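Local coordinates for structural polyprotein, VP2 (Israeli acute paralysis virus, PDB 5CDD) that probably serves as a structural subunit of the virus capsid, of which it forms the VP2 part, cut from a longer polyprotein, at residues 96-101 and 152-157; 70-75 and 136-141; 106-111 and 156-161; 91-96 and 120-125; 12-17 and 180-185. One frame throughout, in Å; residues are numbered along the deposited sequence.

Interaction 1 (96-101 and 152-157)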
# COMPACT_ATOMS: atom_id res chain seq x y z
N SER C 96 56.57 5.10 8.29
CA SER C 96 55.84 5.62 7.15
C SER C 96 55.78 4.60 6.01
O SER C 96 56.78 4.33 5.35
CB SER C 96 56.52 6.90 6.65
OG SER C 96 55.86 7.42 5.51
N PRO C 97 54.59 4.01 5.78
CA PRO C 97 54.42 3.02 4.71
C PRO C 97 54.75 3.59 3.33
O PRO C 97 54.26 4.65 2.95
CB PRO C 97 52.94 2.65 4.83
CG PRO C 97 52.66 2.83 6.29
CD PRO C 97 53.36 4.13 6.58
N TYR C 98 55.59 2.88 2.58
CA TYR C 98 55.98 3.30 1.24
C TYR C 98 56.40 4.77 1.20
O TYR C 98 56.12 5.47 0.23
CB TYR C 98 54.81 3.09 0.27
CG TYR C 98 54.43 1.64 0.09
CD1 TYR C 98 55.13 0.83 -0.80
CD2 TYR C 98 53.39 1.07 0.82
CE1 TYR C 98 54.81 -0.52 -0.96
CE2 TYR C 98 53.06 -0.27 0.67
CZ TYR C 98 53.77 -1.06 -0.22
OH TYR C 98 53.45 -2.40 -0.36
N ASP C 99 57.09 5.22 2.24
CA ASP C 99 57.53 6.60 2.32
C ASP C 99 58.43 7.00 1.15
O ASP C 99 58.47 8.16 0.75
CB ASP C 99 58.28 6.85 3.62
CG ASP C 99 58.58 8.32 3.85
OD1 ASP C 99 57.63 9.07 4.15
OD2 ASP C 99 59.75 8.72 3.72
N ASP C 100 59.13 6.02 0.59
CA ASP C 100 60.04 6.25 -0.52
C ASP C 100 59.45 5.83 -1.86
O ASP C 100 60.12 5.90 -2.89
CB ASP C 100 61.34 5.49 -0.27
CG ASP C 100 61.12 4.01 -0.02
OD1 ASP C 100 60.36 3.67 0.91
OD2 ASP C 100 61.69 3.18 -0.76
N LYS C 101 58.20 5.39 -1.85
CA LYS C 101 57.53 4.94 -3.07
C LYS C 101 56.37 5.85 -3.45
O LYS C 101 55.50 5.46 -4.23
CB LYS C 101 57.01 3.52 -2.88
CG LYS C 101 58.04 2.51 -2.38
CD LYS C 101 59.07 2.18 -3.43
CE LYS C 101 60.03 1.11 -2.93
NZ LYS C 101 59.33 -0.15 -2.52
N GLU C 152 60.49 -5.28 -2.37
CA GLU C 152 59.20 -4.78 -1.94
C GLU C 152 59.08 -4.24 -0.52
O GLU C 152 58.02 -4.36 0.08
CB GLU C 152 58.16 -5.89 -2.15
CG GLU C 152 58.05 -6.40 -3.58
CD GLU C 152 57.11 -7.58 -3.72
OE1 GLU C 152 56.97 -8.10 -4.85
OE2 GLU C 152 56.51 -7.99 -2.70
N ASP C 153 60.13 -3.63 0.02
CA ASP C 153 60.01 -3.10 1.38
C ASP C 153 58.85 -2.10 1.37
O ASP C 153 58.84 -1.15 0.59
CB ASP C 153 61.30 -2.42 1.84
CG ASP C 153 62.34 -3.42 2.30
OD1 ASP C 153 61.98 -4.40 2.98
OD2 ASP C 153 63.53 -3.22 1.98
N PHE C 154 57.87 -2.34 2.24
CA PHE C 154 56.68 -1.51 2.30
C PHE C 154 56.59 -0.47 3.41
O PHE C 154 55.61 0.27 3.49
CB PHE C 154 55.46 -2.42 2.37
CG PHE C 154 55.56 -3.49 3.41
CD1 PHE C 154 55.40 -3.19 4.76
CD2 PHE C 154 55.85 -4.80 3.05
CE1 PHE C 154 55.52 -4.18 5.73
CE2 PHE C 154 55.97 -5.80 4.01
CZ PHE C 154 55.81 -5.49 5.36
N VAL C 155 57.60 -0.39 4.28
CA VAL C 155 57.54 0.60 5.35
C VAL C 155 58.92 1.06 5.79
O VAL C 155 59.87 0.28 5.85
CB VAL C 155 56.77 0.03 6.58
CG1 VAL C 155 57.47 -1.21 7.10
CG2 VAL C 155 56.66 1.09 7.66
N GLN C 156 59.03 2.36 6.08
CA GLN C 156 60.29 2.95 6.52
C GLN C 156 60.18 3.38 7.98
O GLN C 156 59.21 4.02 8.37
CB GLN C 156 60.63 4.17 5.67
CG GLN C 156 60.75 3.88 4.19
CD GLN C 156 61.75 2.78 3.90
OE1 GLN C 156 62.92 2.87 4.29
NE2 GLN C 156 61.31 1.74 3.21
N LEU C 157 61.18 3.02 8.78
CA LEU C 157 61.19 3.37 10.19
C LEU C 157 62.21 4.49 10.42
O LEU C 157 63.33 4.43 9.91
CB LEU C 157 61.54 2.15 11.04
CG LEU C 157 61.49 2.34 12.56
CD1 LEU C 157 60.12 2.84 12.97
CD2 LEU C 157 61.80 1.02 13.24
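S96 and P97 pair with Q156 and V155 in the CHEF sheet of the capsid jelly roll, where strand 90-97 ends and its antiparallel neighbour 155-161 begins. S96 N bonds Q156 O at 2.9 Å, and Q156 N returns to S96 O at 3.1 Å. That oxygen also takes the N-H of D99, from the other face of its carbonyl plane, so two donors grip it just where the chain leaves the strand. The tight part follows. Y98 N meets F154 O at 2.8 Å, standing 55° above the carbonyl plane, and the same oxygen lies over one face of the Y98 ring. With CG anti to its carbonyl carbon (chi1 -65°), Y98 swings its ring back over F154, bringing CZ to 3.4 Å from F154 CB; its hydroxyl goes on to S140. F154 and V155 both face L51 of strand 47-51, a classic beta bulge. The other side is looser: D100, exposed in the type I turn Y98-K101, crosses the Q156 side chain at about a right angle, OD1 against CG; Q156 NE2 bonds T50 OG1. K101, bent at chi2 and chi4, reaches D153 O with a weak bond of 3.3 Å from NZ. Within the first segment, S96 OG donates to D99 OD1 at 2.8 Å, on the anti side and 28° out of the carboxylate plane.

Interaction 2 (70-75 and 136-141)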
# COMPACT_ATOMS: atom_id res chain seq x y z
N TYR C 70 56.29 -16.43 -0.35
CA TYR C 70 55.58 -15.28 0.21
C TYR C 70 55.56 -15.19 1.73
O TYR C 70 55.44 -16.19 2.43
CB TYR C 70 54.15 -15.25 -0.32
CG TYR C 70 54.07 -15.15 -1.82
CD1 TYR C 70 54.54 -14.02 -2.49
CD2 TYR C 70 53.53 -16.19 -2.58
CE1 TYR C 70 54.48 -13.93 -3.89
CE2 TYR C 70 53.46 -16.11 -3.97
CZ TYR C 70 53.94 -14.98 -4.62
OH TYR C 70 53.87 -14.89 -5.99
N LEU C 71 55.65 -13.96 2.22
CA LEU C 71 55.63 -13.69 3.65
C LEU C 71 54.66 -12.56 3.96
O LEU C 71 54.51 -11.62 3.18
CB LEU C 71 57.03 -13.29 4.13
CG LEU C 71 57.15 -12.81 5.58
CD1 LEU C 71 56.83 -13.95 6.54
CD2 LEU C 71 58.55 -12.29 5.83
N ARG C 72 54.01 -12.66 5.12
CA ARG C 72 53.07 -11.65 5.57
C ARG C 72 53.34 -11.51 7.07
O ARG C 72 53.39 -12.52 7.77
CB ARG C 72 51.63 -12.12 5.34
CG ARG C 72 50.59 -11.04 5.56
CD ARG C 72 49.19 -11.63 5.64
NE ARG C 72 48.18 -10.59 5.80
CZ ARG C 72 47.78 -9.77 4.82
NH1 ARG C 72 48.32 -9.88 3.61
NH2 ARG C 72 46.86 -8.85 5.06
N CYS C 73 53.53 -10.29 7.55
CA CYS C 73 53.83 -10.12 8.97
C CYS C 73 53.84 -8.68 9.46
O CYS C 73 53.84 -7.73 8.67
CB CYS C 73 55.20 -10.73 9.27
SG CYS C 73 56.54 -9.91 8.36
N ASP C 74 53.86 -8.53 10.78
CA ASP C 74 53.92 -7.22 11.42
C ASP C 74 55.33 -7.14 11.99
O ASP C 74 55.87 -8.14 12.46
CB ASP C 74 52.91 -7.10 12.57
CG ASP C 74 51.48 -7.36 12.14
OD1 ASP C 74 51.09 -6.92 11.04
OD2 ASP C 74 50.74 -7.99 12.92
N VAL C 75 55.93 -5.96 11.95
CA VAL C 75 57.27 -5.78 12.49
C VAL C 75 57.19 -5.25 13.91
O VAL C 75 56.53 -4.25 14.18
CB VAL C 75 58.10 -4.81 11.63
CG1 VAL C 75 59.44 -4.56 12.29
CG2 VAL C 75 58.29 -5.40 10.24
N ILE C 136 54.35 -2.46 14.00
CA ILE C 136 54.12 -1.95 12.65
C ILE C 136 53.29 -2.97 11.87
O ILE C 136 53.83 -3.93 11.33
CB ILE C 136 55.45 -1.70 11.92
CG1 ILE C 136 56.27 -0.67 12.68
CG2 ILE C 136 55.17 -1.23 10.50
CD1 ILE C 136 57.61 -0.37 12.05
N PRO C 137 51.97 -2.76 11.82
CA PRO C 137 51.07 -3.66 11.10
C PRO C 137 51.50 -3.87 9.66
O PRO C 137 52.08 -2.97 9.05
CB PRO C 137 49.72 -2.95 11.20
CG PRO C 137 49.83 -2.20 12.49
CD PRO C 137 51.22 -1.64 12.41
N TYR C 138 51.22 -5.05 9.12
CA TYR C 138 51.56 -5.35 7.73
C TYR C 138 51.11 -4.13 6.92
O TYR C 138 49.92 -3.88 6.78
CB TYR C 138 50.81 -6.60 7.28
CG TYR C 138 51.13 -7.04 5.88
CD1 TYR C 138 52.39 -7.51 5.55
CD2 TYR C 138 50.16 -6.97 4.87
CE1 TYR C 138 52.70 -7.90 4.25
CE2 TYR C 138 50.46 -7.36 3.57
CZ TYR C 138 51.72 -7.82 3.27
OH TYR C 138 52.02 -8.20 1.98
N ALA C 139 52.08 -3.38 6.40
CA ALA C 139 51.76 -2.17 5.65
C ALA C 139 51.86 -2.25 4.14
O ALA C 139 51.85 -1.23 3.46
CB ALA C 139 52.63 -1.02 6.16
N SER C 140 51.97 -3.46 3.60
CA SER C 140 52.06 -3.63 2.16
C SER C 140 50.67 -3.55 1.55
O SER C 140 49.68 -3.87 2.21
CB SER C 140 52.70 -4.97 1.81
OG SER C 140 52.86 -5.12 0.41
N PHE C 141 50.59 -3.11 0.29
CA PHE C 141 49.31 -3.03 -0.39
C PHE C 141 49.09 -4.32 -1.16
O PHE C 141 48.03 -4.54 -1.76
CB PHE C 141 49.27 -1.81 -1.33
CG PHE C 141 50.28 -1.87 -2.46
CD1 PHE C 141 50.08 -2.71 -3.55
CD2 PHE C 141 51.41 -1.06 -2.43
CE1 PHE C 141 51.00 -2.74 -4.60
CE2 PHE C 141 52.33 -1.09 -3.48
CZ PHE C 141 52.13 -1.93 -4.56
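A short antiparallel bridge joins V75 of strand 68-81 to I136 at the point where its partner, strand 131-146, turns irregular. I136 N bonds V75 O at 2.8 Å, and V75 N reaches back to I136 O at 3.0 Å; on the same face the two CB atoms pack against each other. Next to the bridge, D74 carries the pairing on with its side chain. Its carboxylate takes the N-H of Y138, with D74 OD1 2.7 Å from Y138 N, met on the anti side and 16° out of the carboxylate plane. Strands 68-81 and 131-146 are neighbours in the BIDG sheet of the picornavirus-like jelly roll; past P137 the chain leaves the regular pairing, and the Y138 ring lies against strand 68-81. CG of Y138 is anti to the backbone N (chi1 -178°), which turns a ring face to R72 and an edge to C73. R72 CG sits 3.8 Å from the ring centroid of Y138, almost exactly on the normal, in a CH-pi contact; S140 N lies over the opposite face. Further out, the extended R72 side chain turns its guanidinium so that R72 NH1 comes 3.3 Å from Y138 CE2, the two planes 41° apart. C73 O approaches the ring at its edge, 3.4 Å from Y138 CD1. The hydroxyl of Y138 bonds Q142 O, and R72 NH1 makes a weak bond to E143 O.

Interaction 3 (106-111 and 156-161)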
# COMPACT_ATOMS: atom_id res chain seq x y z
N ARG C 106 54.80 13.99 -0.22
CA ARG C 106 54.06 13.14 0.71
C ARG C 106 54.96 12.32 1.64
O ARG C 106 54.47 11.45 2.37
CB ARG C 106 53.15 12.20 -0.08
CG ARG C 106 52.11 12.93 -0.93
CD ARG C 106 51.41 11.99 -1.89
NE ARG C 106 50.43 12.69 -2.72
CZ ARG C 106 49.24 13.11 -2.29
NH1 ARG C 106 48.87 12.91 -1.04
NH2 ARG C 106 48.42 13.74 -3.12
N SER C 107 56.26 12.60 1.61
CA SER C 107 57.22 11.90 2.46
C SER C 107 57.29 12.55 3.84
O SER C 107 57.07 13.76 3.98
CB SER C 107 58.60 11.90 1.82
OG SER C 107 59.56 11.29 2.67
N VAL C 108 57.61 11.76 4.85
CA VAL C 108 57.71 12.26 6.22
C VAL C 108 58.89 13.22 6.38
O VAL C 108 58.88 14.08 7.25
CB VAL C 108 57.86 11.10 7.23
CG1 VAL C 108 59.11 10.30 6.93
CG2 VAL C 108 57.89 11.64 8.65
N LEU C 109 59.90 13.06 5.53
CA LEU C 109 61.09 13.90 5.58
C LEU C 109 60.90 15.23 4.86
O LEU C 109 61.75 16.12 4.95
CB LEU C 109 62.28 13.15 4.97
CG LEU C 109 62.62 11.80 5.60
CD1 LEU C 109 63.72 11.12 4.80
CD2 LEU C 109 63.05 11.99 7.04
N GLN C 110 59.78 15.37 4.16
CA GLN C 110 59.49 16.59 3.41
C GLN C 110 58.39 17.43 4.05
O GLN C 110 57.73 18.21 3.36
CB GLN C 110 59.09 16.24 1.98
CG GLN C 110 60.15 15.48 1.20
CD GLN C 110 61.42 16.28 1.03
OE1 GLN C 110 61.40 17.38 0.47
NE2 GLN C 110 62.53 15.73 1.49
N THR C 111 58.19 17.27 5.35
CA THR C 111 57.15 18.03 6.03
C THR C 111 57.65 18.71 7.31
O THR C 111 58.76 18.46 7.76
CB THR C 111 55.94 17.12 6.38
OG1 THR C 111 54.91 17.91 6.99
CG2 THR C 111 56.36 16.01 7.34
N GLN C 156 59.03 2.36 6.08
CA GLN C 156 60.29 2.95 6.52
C GLN C 156 60.18 3.38 7.98
O GLN C 156 59.21 4.02 8.37
CB GLN C 156 60.63 4.17 5.67
CG GLN C 156 60.75 3.88 4.19
CD GLN C 156 61.75 2.78 3.90
OE1 GLN C 156 62.92 2.87 4.29
NE2 GLN C 156 61.31 1.74 3.21
N LEU C 157 61.18 3.02 8.78
CA LEU C 157 61.19 3.37 10.19
C LEU C 157 62.21 4.49 10.42
O LEU C 157 63.33 4.43 9.91
CB LEU C 157 61.54 2.15 11.04
CG LEU C 157 61.49 2.34 12.56
CD1 LEU C 157 60.12 2.84 12.97
CD2 LEU C 157 61.80 1.02 13.24
N TYR C 158 61.82 5.49 11.20
CA TYR C 158 62.70 6.63 11.47
C TYR C 158 62.80 6.97 12.96
O TYR C 158 61.85 6.76 13.72
CB TYR C 158 62.21 7.86 10.72
CG TYR C 158 62.29 7.77 9.21
CD1 TYR C 158 63.52 7.83 8.56
CD2 TYR C 158 61.14 7.62 8.43
CE1 TYR C 158 63.61 7.75 7.17
CE2 TYR C 158 61.21 7.53 7.04
CZ TYR C 158 62.45 7.60 6.42
OH TYR C 158 62.54 7.51 5.04
N LEU C 159 63.95 7.50 13.36
CA LEU C 159 64.19 7.92 14.74
C LEU C 159 64.60 9.39 14.69
O LEU C 159 65.72 9.72 14.31
CB LEU C 159 65.30 7.08 15.38
CG LEU C 159 65.63 7.42 16.83
CD1 LEU C 159 64.40 7.25 17.71
CD2 LEU C 159 66.76 6.53 17.32
N PHE C 160 63.67 10.27 15.08
CA PHE C 160 63.90 11.71 15.05
C PHE C 160 64.09 12.32 16.44
O PHE C 160 63.50 11.87 17.42
CB PHE C 160 62.72 12.42 14.39
CG PHE C 160 62.48 12.02 12.96
CD1 PHE C 160 63.34 12.44 11.95
CD2 PHE C 160 61.37 11.25 12.62
CE1 PHE C 160 63.09 12.11 10.62
CE2 PHE C 160 61.12 10.91 11.30
CZ PHE C 160 61.98 11.34 10.29
N PRO C 161 64.93 13.36 16.53
CA PRO C 161 65.18 14.04 17.81
C PRO C 161 64.20 15.21 17.90
O PRO C 161 64.30 16.17 17.14
CB PRO C 161 66.63 14.53 17.67
CG PRO C 161 67.20 13.74 16.52
CD PRO C 161 66.03 13.65 15.59
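V108 and L109 reach from a loop to the aromatic rings of Y158 and F160, two alternate residues that project from one face of strand 155-161. Just before them S107 starts a tight turn: S107 O takes the N-H of Q110 at 3.2 Å, and S107 OG accepts a weak bond from L109 N. S107 OG and V108 N both bond the carboxylate of D99. CG1 of V108 lies between the backbone N and the carbonyl carbon (chi1 60°) and comes 3.5 Å from Y158 CE2, the two side chains sliding past each other in opposite directions. The other branch of V108, CG2, lies 4.2 Å from F160 CE2. In the viral jelly roll this strand belongs to the CHEF sheet, and the loop, which runs from strand 90-97 to helix 113-116, covers the sheet face that carries the two rings; V116 of that helix touches both V108 and F160. L109 then crosses Y158 at about a right angle. Its CD2 stands 4.3 Å above the plane of the Y158 ring, near the rim. L109 CD2 also meets F160 at the ring edge, 3.5 Å from F160 CZ, so one methyl touches a face of Y158 and an edge of F160. The Y158 hydroxyl, its OH 3.8 Å from L109 CD1, makes a weak bond to D99 OD2.

Interaction 4 (91-96 and 120-125)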
# COMPACT_ATOMS: atom_id res chain seq x y z
N MET C 91 62.99 11.92 22.05
CA MET C 91 62.95 11.61 20.62
C MET C 91 61.61 11.02 20.20
O MET C 91 60.76 10.73 21.04
CB MET C 91 64.07 10.63 20.27
CG MET C 91 65.40 11.01 20.88
SD MET C 91 66.77 10.10 20.16
CE MET C 91 67.44 11.36 19.08
N TYR C 92 61.45 10.83 18.89
CA TYR C 92 60.21 10.28 18.36
C TYR C 92 60.49 9.18 17.34
O TYR C 92 61.19 9.39 16.36
CB TYR C 92 59.38 11.38 17.71
CG TYR C 92 57.95 11.00 17.42
CD1 TYR C 92 57.08 10.64 18.45
CD2 TYR C 92 57.45 11.03 16.11
CE1 TYR C 92 55.75 10.30 18.19
CE2 TYR C 92 56.12 10.70 15.84
CZ TYR C 92 55.28 10.34 16.89
OH TYR C 92 53.96 10.02 16.63
N LEU C 93 59.94 7.99 17.60
CA LEU C 93 60.11 6.86 16.70
C LEU C 93 58.81 6.69 15.91
O LEU C 93 57.78 6.31 16.47
CB LEU C 93 60.40 5.59 17.49
CG LEU C 93 60.66 4.32 16.68
CD1 LEU C 93 61.95 4.46 15.88
CD2 LEU C 93 60.75 3.12 17.61
N ALA C 94 58.86 6.97 14.61
CA ALA C 94 57.68 6.85 13.77
C ALA C 94 57.97 6.06 12.50
O ALA C 94 59.12 5.91 12.10
CB ALA C 94 57.17 8.24 13.40
N TYR C 95 56.92 5.54 11.87
CA TYR C 95 57.07 4.77 10.64
C TYR C 95 56.20 5.37 9.54
O TYR C 95 55.22 6.06 9.82
CB TYR C 95 56.71 3.29 10.88
CG TYR C 95 55.24 3.00 11.07
CD1 TYR C 95 54.37 2.94 9.98
CD2 TYR C 95 54.72 2.74 12.34
CE1 TYR C 95 53.02 2.64 10.14
CE2 TYR C 95 53.37 2.43 12.51
CZ TYR C 95 52.53 2.38 11.41
OH TYR C 95 51.20 2.08 11.58
N SER C 96 56.57 5.10 8.29
CA SER C 96 55.84 5.62 7.15
C SER C 96 55.78 4.60 6.01
O SER C 96 56.78 4.33 5.35
CB SER C 96 56.52 6.90 6.65
OG SER C 96 55.86 7.42 5.51
N PRO C 120 52.45 7.93 12.71
CA PRO C 120 52.29 6.91 13.74
C PRO C 120 53.63 6.70 14.44
O PRO C 120 54.61 6.32 13.80
CB PRO C 120 51.87 5.67 12.94
CG PRO C 120 51.20 6.26 11.74
CD PRO C 120 52.11 7.40 11.38
N GLY C 121 53.67 6.95 15.74
CA GLY C 121 54.92 6.77 16.45
C GLY C 121 54.81 6.78 17.96
O GLY C 121 53.71 6.85 18.51
N VAL C 122 55.96 6.72 18.62
CA VAL C 122 56.01 6.72 20.07
C VAL C 122 57.16 7.61 20.54
O VAL C 122 58.19 7.71 19.88
CB VAL C 122 56.21 5.28 20.61
CG1 VAL C 122 57.48 4.67 20.03
CG2 VAL C 122 56.25 5.28 22.12
N GLU C 123 56.96 8.27 21.68
CA GLU C 123 57.97 9.16 22.26
C GLU C 123 58.97 8.40 23.12
O GLU C 123 58.69 7.31 23.62
CB GLU C 123 57.31 10.23 23.13
CG GLU C 123 56.56 11.31 22.36
CD GLU C 123 55.88 12.29 23.30
OE1 GLU C 123 54.90 11.88 23.97
OE2 GLU C 123 56.31 13.45 23.37
N LEU C 124 60.14 9.00 23.31
CA LEU C 124 61.20 8.40 24.11
C LEU C 124 61.93 9.48 24.91
O LEU C 124 62.66 10.29 24.34
CB LEU C 124 62.19 7.67 23.20
CG LEU C 124 63.41 7.03 23.86
CD1 LEU C 124 62.97 5.95 24.85
CD2 LEU C 124 64.30 6.43 22.79
N ASP C 125 61.72 9.49 26.22
CA ASP C 125 62.37 10.47 27.09
C ASP C 125 63.52 9.77 27.81
O ASP C 125 63.32 8.74 28.45
CB ASP C 125 61.38 11.03 28.11
CG ASP C 125 61.93 12.22 28.88
OD1 ASP C 125 63.01 12.09 29.49
OD2 ASP C 125 61.28 13.29 28.88
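M91 N gives its hydrogen to L124 O at 2.8 Å, opening the antiparallel pairing of strands 90-97 and 121-125 in the CHEF sheet of the capsid jelly roll. L124 N returns to M91 O, and two residues on, L93 N meets V122 O at 2.9 Å, nearly in line with the carbonyl bond. The last rung, Y95 N to P120 O, is 3.1 Å long. The side chains divide between two faces. M91, L93, V122 and L124 point their CB atoms to one, with L93 CB 4.0 Å from V122 CG1, and there L93 and L124 pack on strand 68-81 of the opposing sheet. On the other, Y92 has CG anti to the backbone N (chi1 -166°), which carries the ring across to the neighbouring strand, with E123 CG at its edge and Y92 CD1 3.4 Å from V122 O. The Y92 hydroxyl bonds Y119 O, and E123 OE1 forms a salt bridge with R140 of a neighbouring subunit. At the far end Y95, its own hydroxyl bonded to W192 of another subunit, turns a ring face to P120, whose CB stands 4.0 Å from the ring centroid and 28° off the normal.

Interaction 5 (12-17 and 180-185)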
# COMPACT_ATOMS: atom_id res chain seq x y z
N PRO C 12 63.64 -11.87 19.07
CA PRO C 12 64.19 -10.51 19.01
C PRO C 12 65.68 -10.55 18.68
O PRO C 12 66.39 -11.41 19.17
CB PRO C 12 63.93 -9.97 20.41
CG PRO C 12 62.70 -10.70 20.85
CD PRO C 12 62.99 -12.11 20.37
N VAL C 13 66.13 -9.63 17.84
CA VAL C 13 67.54 -9.57 17.46
C VAL C 13 68.02 -8.13 17.50
O VAL C 13 67.30 -7.22 17.09
CB VAL C 13 67.76 -10.12 16.04
CG1 VAL C 13 67.36 -11.57 15.99
CG2 VAL C 13 66.93 -9.35 15.04
N LEU C 14 69.23 -7.90 18.01
CA LEU C 14 69.77 -6.55 18.07
C LEU C 14 70.04 -6.11 16.64
O LEU C 14 70.98 -6.58 16.00
CB LEU C 14 71.06 -6.51 18.88
CG LEU C 14 71.68 -5.13 19.10
CD1 LEU C 14 70.74 -4.27 19.92
CD2 LEU C 14 73.01 -5.27 19.80
N ILE C 15 69.19 -5.22 16.13
CA ILE C 15 69.33 -4.72 14.77
C ILE C 15 70.36 -3.61 14.70
O ILE C 15 71.05 -3.46 13.69
CB ILE C 15 67.98 -4.18 14.24
CG1 ILE C 15 66.93 -5.29 14.20
CG2 ILE C 15 68.17 -3.60 12.84
CD1 ILE C 15 67.27 -6.42 13.26
N ASP C 16 70.47 -2.83 15.77
CA ASP C 16 71.40 -1.73 15.78
C ASP C 16 71.65 -1.24 17.20
O ASP C 16 70.91 -1.58 18.13
CB ASP C 16 70.84 -0.58 14.94
CG ASP C 16 71.92 0.27 14.30
OD1 ASP C 16 72.78 0.80 15.03
OD2 ASP C 16 71.90 0.40 13.05
N ASN C 17 72.70 -0.45 17.37
CA ASN C 17 73.06 0.10 18.67
C ASN C 17 73.52 1.53 18.41
O ASN C 17 74.60 1.76 17.87
CB ASN C 17 74.18 -0.73 19.30
CG ASN C 17 74.32 -0.50 20.79
OD1 ASN C 17 74.71 0.58 21.23
ND2 ASN C 17 73.98 -1.51 21.58
N SER C 180 69.55 0.55 22.32
CA SER C 180 69.62 -0.76 21.69
C SER C 180 68.33 -1.01 20.94
O SER C 180 67.25 -1.06 21.54
CB SER C 180 69.84 -1.85 22.75
OG SER C 180 71.13 -1.73 23.32
N VAL C 181 68.44 -1.14 19.63
CA VAL C 181 67.28 -1.37 18.78
C VAL C 181 67.08 -2.85 18.50
O VAL C 181 67.91 -3.49 17.86
CB VAL C 181 67.43 -0.63 17.44
CG1 VAL C 181 66.20 -0.85 16.59
CG2 VAL C 181 67.64 0.85 17.68
N TYR C 182 65.97 -3.39 18.99
CA TYR C 182 65.64 -4.79 18.79
C TYR C 182 64.42 -4.91 17.88
O TYR C 182 63.51 -4.09 17.94
CB TYR C 182 65.34 -5.47 20.12
CG TYR C 182 66.53 -5.57 21.04
CD1 TYR C 182 67.54 -6.50 20.80
CD2 TYR C 182 66.66 -4.72 22.14
CE1 TYR C 182 68.66 -6.58 21.63
CE2 TYR C 182 67.76 -4.80 22.98
CZ TYR C 182 68.76 -5.73 22.72
OH TYR C 182 69.86 -5.80 23.55
N MET C 183 64.41 -5.93 17.03
CA MET C 183 63.30 -6.15 16.12
C MET C 183 63.03 -7.63 15.89
O MET C 183 63.92 -8.46 16.07
CB MET C 183 63.57 -5.47 14.78
CG MET C 183 63.44 -3.96 14.80
SD MET C 183 63.69 -3.24 13.16
CE MET C 183 65.08 -2.16 13.46
N TRP C 184 61.80 -7.94 15.50
CA TRP C 184 61.39 -9.30 15.22
C TRP C 184 60.03 -9.27 14.55
O TRP C 184 59.42 -8.20 14.44
CB TRP C 184 61.34 -10.12 16.52
CG TRP C 184 60.32 -9.68 17.51
CD1 TRP C 184 59.04 -10.16 17.65
CD2 TRP C 184 60.49 -8.71 18.55
NE1 TRP C 184 58.42 -9.55 18.71
CE2 TRP C 184 59.28 -8.66 19.28
CE3 TRP C 184 61.55 -7.89 18.94
CZ2 TRP C 184 59.11 -7.81 20.38
CZ3 TRP C 184 61.38 -7.04 20.04
CH2 TRP C 184 60.16 -7.01 20.74
N LEU C 185 59.54 -10.42 14.10
CA LEU C 185 58.26 -10.47 13.41
C LEU C 185 57.15 -11.14 14.22
O LEU C 185 57.41 -11.96 15.10
CB LEU C 185 58.45 -11.20 12.08
CG LEU C 185 59.61 -10.70 11.21
CD1 LEU C 185 59.76 -11.60 9.99
CD2 LEU C 185 59.36 -9.26 10.78
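M183 lies across I15 at about a right angle. Its CB touches I15 CG1 at 3.4 Å; CG follows along the same branch at 3.8 Å from that atom, and SD is 4.0 Å from it. The chain then bends at chi3 (-121°), which returns CE to the isoleucine, 3.5 Å from I15 CG2. W49 and L51 of strand 47-51 and V55 of helix 53-57 also touch this methionine. Strands 13-18 and 179-186 run antiparallel in the BIDG sheet of the jelly roll, and their register slips by one between L14 and D16, because I15 and D16 both face V181 in a classic beta bulge. V181 O therefore meets two amides: I15 N at 2.8 Å and, weakly, D16 N at 3.4 Å. At the bulge CB of I15 points toward strand 179-186. D16 turns its carboxylate away to a salt bridge with R47. On the other face, L14 has CG anti to its backbone N (chi1 -176°) and sets CD1 over a face of the Y182 ring, 3.9 Å from its centroid and 26° off the normal. V13 and M183 exchange backbone bonds, and V13 CG2 lies against M183 O. At the exposed end P12 makes a second CH-pi contact, setting CG over one face of the W184 six-membered ring, 3.9 Å from its centroid and offset toward the rim.

Interactions 1, 3 and 4 share one sheet: 3 and 4 have centres about 10 Å apart, 1 and 3 about 11 Å, and F160 O to Y92 N (2.7 Å) ties strand 155-161 to strand 90-97 between them. D99 of interaction 1 holds the loop of interaction 3, with D99 OD1 2.8 Å from V108 N. Interactions 2 and 5 belong to the facing sheet, where C73 and V75 pack on L185. Among the points where the sheets touch, I136 of interaction 2 packs on Y95 of interaction 4; at one end the loop residue Y98 of interaction 1 lies with OH 2.9 Å from S140 OG. Interaction 5 stands apart from interaction 1, with centres about 18 Å apart, across the middle of the chain.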